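Side-chain contact in putative ABC transporter, periplasmic binding protein, amino acid (Neisseria gonorrhoeae, PDB 2YJP), which binds L-cysteine as a periplasmic solute receptor and probably delivers it to an ABC transporter for uptake: residues Lys86-Asp91 and Leu120-Phe125. The protein carries 1 engineered substitution. Sequence-based numbering, arbitrary orientation.
With CYS (cysteine), chain D.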
ATOM      1  N   LYS A  86      -6.202  13.525   1.313  1.00 20.75           N
ATOM      2  CA  LYS A  86      -6.508  14.883   1.788  1.00 22.48           C
ATOM      3  C   LYS A  86      -6.847  15.795   0.606  1.00 23.36           C
ATOM      4  O   LYS A  86      -7.775  16.621   0.674  1.00 23.26           O
ATOM      5  CB  LYS A  86      -5.354  15.423   2.636  1.00 23.53           C
ATOM      6  CG  LYS A  86      -5.272  14.724   4.023  1.00 24.35           C
ATOM      7  CD  LYS A  86      -4.287  15.412   5.008  1.00 28.02           C
ATOM      8  CE  LYS A  86      -2.913  15.575   4.362  1.00 30.32           C
ATOM      9  NZ  LYS A  86      -1.792  15.875   5.308  1.00 32.83           N
ATOM     10  N   ASP A  87      -6.148  15.564  -0.501  1.00 23.14           N
ATOM     11  CA  ASP A  87      -6.405  16.279  -1.747  1.00 24.75           C
ATOM     12  C   ASP A  87      -7.822  16.003  -2.286  1.00 24.26           C
ATOM     13  O   ASP A  87      -8.527  16.927  -2.689  1.00 24.64           O
ATOM     14  CB  ASP A  87      -5.335  15.884  -2.773  1.00 24.73           C
ATOM     15  CG  ASP A  87      -4.053  16.727  -2.644  1.00 30.34           C
ATOM     16  OD1 ASP A  87      -4.134  17.832  -2.070  1.00 35.22           O
ATOM     17  OD2 ASP A  87      -2.974  16.302  -3.165  1.00 33.65           O
ATOM     18  N   LEU A  88      -8.213  14.731  -2.280  1.00 22.67           N
ATOM     19  CA  LEU A  88      -9.540  14.316  -2.694  1.00 23.71           C
ATOM     20  C   LEU A  88     -10.618  14.936  -1.819  1.00 24.02           C
ATOM     21  O   LEU A  88     -11.630  15.406  -2.343  1.00 25.12           O
ATOM     22  CB  LEU A  88      -9.696  12.790  -2.628  1.00 22.05           C
ATOM     23  CG  LEU A  88      -8.732  11.970  -3.431  1.00 24.65           C
ATOM     24  CD1 LEU A  88      -9.331  10.776  -3.542  1.00 23.97           C
ATOM     25  CD2 LEU A  88      -8.821  12.138  -4.790  1.00 24.42           C
ATOM     26  N   ALA A  89     -10.422  14.916  -0.497  1.00 23.58           N
ATOM     27  CA  ALA A  89     -11.385  15.540   0.439  1.00 24.49           C
ATOM     28  C   ALA A  89     -11.511  17.072   0.261  1.00 26.31           C
ATOM     29  O   ALA A  89     -12.627  17.645   0.321  1.00 26.87           O
ATOM     30  CB  ALA A  89     -11.052  15.199   1.865  1.00 22.89           C
ATOM     31  N   LYS A  90     -10.375  17.736   0.073  1.00 25.87           N
ATOM     32  CA  LYS A  90     -10.413  19.143  -0.211  1.00 27.99           C
ATOM     33  C   LYS A  90     -11.276  19.423  -1.475  1.00 28.77           C
ATOM     34  O   LYS A  90     -12.113  20.347  -1.454  1.00 28.99           O
ATOM     35  CB  LYS A  90      -8.987  19.691  -0.383  1.00 27.86           C
ATOM     36  CG  LYS A  90      -8.972  21.100  -0.894  1.00 31.72           C
ATOM     37  CD  LYS A  90      -7.616  21.725  -0.709  1.00 36.23           C
ATOM     38  CE  LYS A  90      -7.348  22.699  -1.797  1.00 39.51           C
ATOM     39  NZ  LYS A  90      -8.671  23.138  -2.293  1.00 42.40           N
ATOM     40  N   ASP A  91     -11.079  18.643  -2.554  1.00 27.77           N
ATOM     41  CA  ASP A  91     -11.841  18.914  -3.795  1.00 29.33           C
ATOM     42  C   ASP A  91     -13.307  18.554  -3.605  1.00 29.55           C
ATOM     43  O   ASP A  91     -14.172  19.237  -4.077  1.00 30.31           O
ATOM     44  CB  ASP A  91     -11.270  18.132  -4.974  1.00 28.61           C
ATOM     45  CG  ASP A  91      -9.972  18.684  -5.451  1.00 30.65           C
ATOM     46  OD1 ASP A  91      -9.778  19.902  -5.265  1.00 35.13           O
ATOM     47  OD2 ASP A  91      -9.134  17.911  -5.997  1.00 32.13           O
ATOM     48  N   LEU A 120     -13.922   4.489   0.213  1.00 22.07           N
ATOM     49  CA  LEU A 120     -12.810   4.486  -0.666  1.00 21.29           C
ATOM     50  C   LEU A 120     -11.638   3.831   0.064  1.00 20.72           C
ATOM     51  O   LEU A 120     -11.466   4.015   1.275  1.00 20.96           O
ATOM     52  CB  LEU A 120     -12.468   5.926  -1.043  1.00 19.86           C
ATOM     53  CG  LEU A 120     -11.227   6.137  -1.881  1.00 21.42           C
ATOM     54  CD1 LEU A 120     -11.430   5.755  -3.261  1.00 18.46           C
ATOM     55  CD2 LEU A 120     -10.966   7.568  -2.020  1.00 17.47           C
ATOM     56  N   ILE A 121     -10.853   3.052  -0.679  1.00 19.79           N
ATOM     57  CA  ILE A 121      -9.639   2.446  -0.123  1.00 18.46           C
ATOM     58  C   ILE A 121      -8.474   3.153  -0.728  1.00 18.27           C
ATOM     59  O   ILE A 121      -8.368   3.205  -1.967  1.00 17.79           O
ATOM     60  CB  ILE A 121      -9.504   0.946  -0.439  1.00 19.18           C
ATOM     61  CG1 ILE A 121     -10.562   0.172   0.340  1.00 19.57           C
ATOM     62  CG2 ILE A 121      -8.033   0.465  -0.206  1.00 14.93           C
ATOM     63  CD1 ILE A 121     -10.341   0.191   1.893  1.00 20.92           C
ATOM     64  N   LEU A 122      -7.620   3.707   0.144  1.00 17.76           N
ATOM     65  CA  LEU A 122      -6.318   4.224  -0.274  1.00 17.97           C
ATOM     66  C   LEU A 122      -5.273   3.560   0.629  1.00 18.55           C
ATOM     67  O   LEU A 122      -4.281   4.200   1.013  1.00 20.58           O
ATOM     68  CB  LEU A 122      -6.302   5.748  -0.154  1.00 16.71           C
ATOM     69  CG  LEU A 122      -6.849   6.454  -1.421  1.00 19.65           C
ATOM     70  CD1 LEU A 122      -7.018   7.918  -1.276  1.00 16.16           C
ATOM     71  CD2 LEU A 122      -5.952   6.163  -2.693  1.00 16.43           C
ATOM     72  N   ALA A 123      -5.487   2.302   0.999  1.00 18.00           N
ATOM     73  CA  ALA A 123      -4.488   1.569   1.754  1.00 18.31           C
ATOM     74  C   ALA A 123      -3.525   0.892   0.774  1.00 18.34           C
ATOM     75  O   ALA A 123      -3.594  -0.317   0.540  1.00 17.64           O
ATOM     76  CB  ALA A 123      -5.125   0.546   2.707  1.00 17.35           C
ATOM     77  N   ASN A 124      -2.625   1.713   0.214  1.00 18.58           N
ATOM     78  CA  ASN A 124      -1.586   1.299  -0.749  1.00 18.39           C
ATOM     79  C   ASN A 124      -1.876  -0.017  -1.502  1.00 17.89           C
ATOM     80  O   ASN A 124      -1.102  -0.991  -1.412  1.00 18.54           O
ATOM     81  CB  ASN A 124      -0.206   1.270  -0.024  1.00 18.45           C
ATOM     82  CG  ASN A 124       0.943   1.622  -0.947  1.00 21.55           C
ATOM     83  OD1 ASN A 124       1.921   0.863  -1.078  1.00 22.43           O
ATOM     84  ND2 ASN A 124       0.841   2.800  -1.601  1.00 20.61           N
ATOM     85  N   PHE A 125      -2.900   0.019  -2.352  1.00 16.94           N
ATOM     86  CA  PHE A 125      -3.632  -1.152  -2.786  1.00 17.21           C
ATOM     87  C   PHE A 125      -3.304  -1.595  -4.211  1.00 17.67           C
ATOM     88  O   PHE A 125      -3.641  -0.900  -5.209  1.00 19.00           O
ATOM     89  CB  PHE A 125      -5.139  -0.850  -2.659  1.00 17.42           C
ATOM     90  CG  PHE A 125      -6.021  -2.059  -2.566  1.00 16.83           C
ATOM     91  CD1 PHE A 125      -5.538  -3.294  -2.169  1.00 16.55           C
ATOM     92  CD2 PHE A 125      -7.388  -1.935  -2.856  1.00 17.02           C
ATOM     93  CE1 PHE A 125      -6.415  -4.393  -2.077  1.00 16.95           C
ATOM     94  CE2 PHE A 125      -8.251  -2.999  -2.767  1.00 17.27           C
ATOM     95  CZ  PHE A 125      -7.781  -4.214  -2.367  1.00 17.85           C
TER
HETATM   96  N   CYS D 350       0.391  -3.023  -2.155  1.00 13.94           N
HETATM   97  CA  CYS D 350       0.394  -4.436  -1.713  1.00 16.00           C
HETATM   98  C   CYS D 350      -1.036  -4.980  -1.704  1.00 15.80           C
HETATM   99  O   CYS D 350      -1.984  -4.239  -2.106  1.00 14.71           O
HETATM  100  CB  CYS D 350       0.978  -4.594  -0.316  1.00 17.11           C
HETATM  101  SG  CYS D 350       0.165  -3.611   0.956  1.00 19.99           S
HETATM  102  OXT CYS D 350      -1.225  -6.138  -1.319  1.00 15.48           O
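With CG anti to its carbonyl carbon (chi1 -57°), Leu-88 extends from helix 80-93 toward strand 120-121, while Leu-120 turns CG anti to its backbone N (chi1 175°) and reaches back. The two side chains cross at about a right angle, and as modelled Leu-88 CD1 lies 3.9 Å from Leu-120 CD2. The same CD1 meets Leu-122 CD1 at 4.3 Å, more loosely. The two methyls of Leu-88 are modelled unusually close together, which makes the branch assignment doubtful; it is the leucine end as a whole that faces two leucines two positions apart. Leucine suits all three places, since apolar side chains reaching from both segments fill the distance between helix and strand, whose nearest CA atoms, those of Leu-88 and Leu-120, are 10.6 Å apart. No hydrogen bond crosses; the contact is small and buried, and rests on van der Waals packing and the exclusion of water. Met-261 of helix 248-264 also touches Leu-88, and Pro-241 packs on both Leu-120 and Leu-122, which adds to the apolar surroundings.

After Leu-122 the chain turns through an inverse gamma turn centred on Ala-123, where a small residue lies against Phe-62. The turn leads to the ligand: the cysteine N donates to Asn-124 O at 2.6 Å, and the ligand O lies at the edge of the Phe-125 ring, near its plane, 3.7 Å from CD1. The Asn-124 amide suits its place because it can accept from Lys-65 NZ through OD1 and donate to Asp-81 through ND2. Helix packing against a parallel sheet, with ligand-binding residues on the segment that follows a strand, is characteristic of the alpha/beta lobes of periplasmic solute-binding proteins, here of family 3.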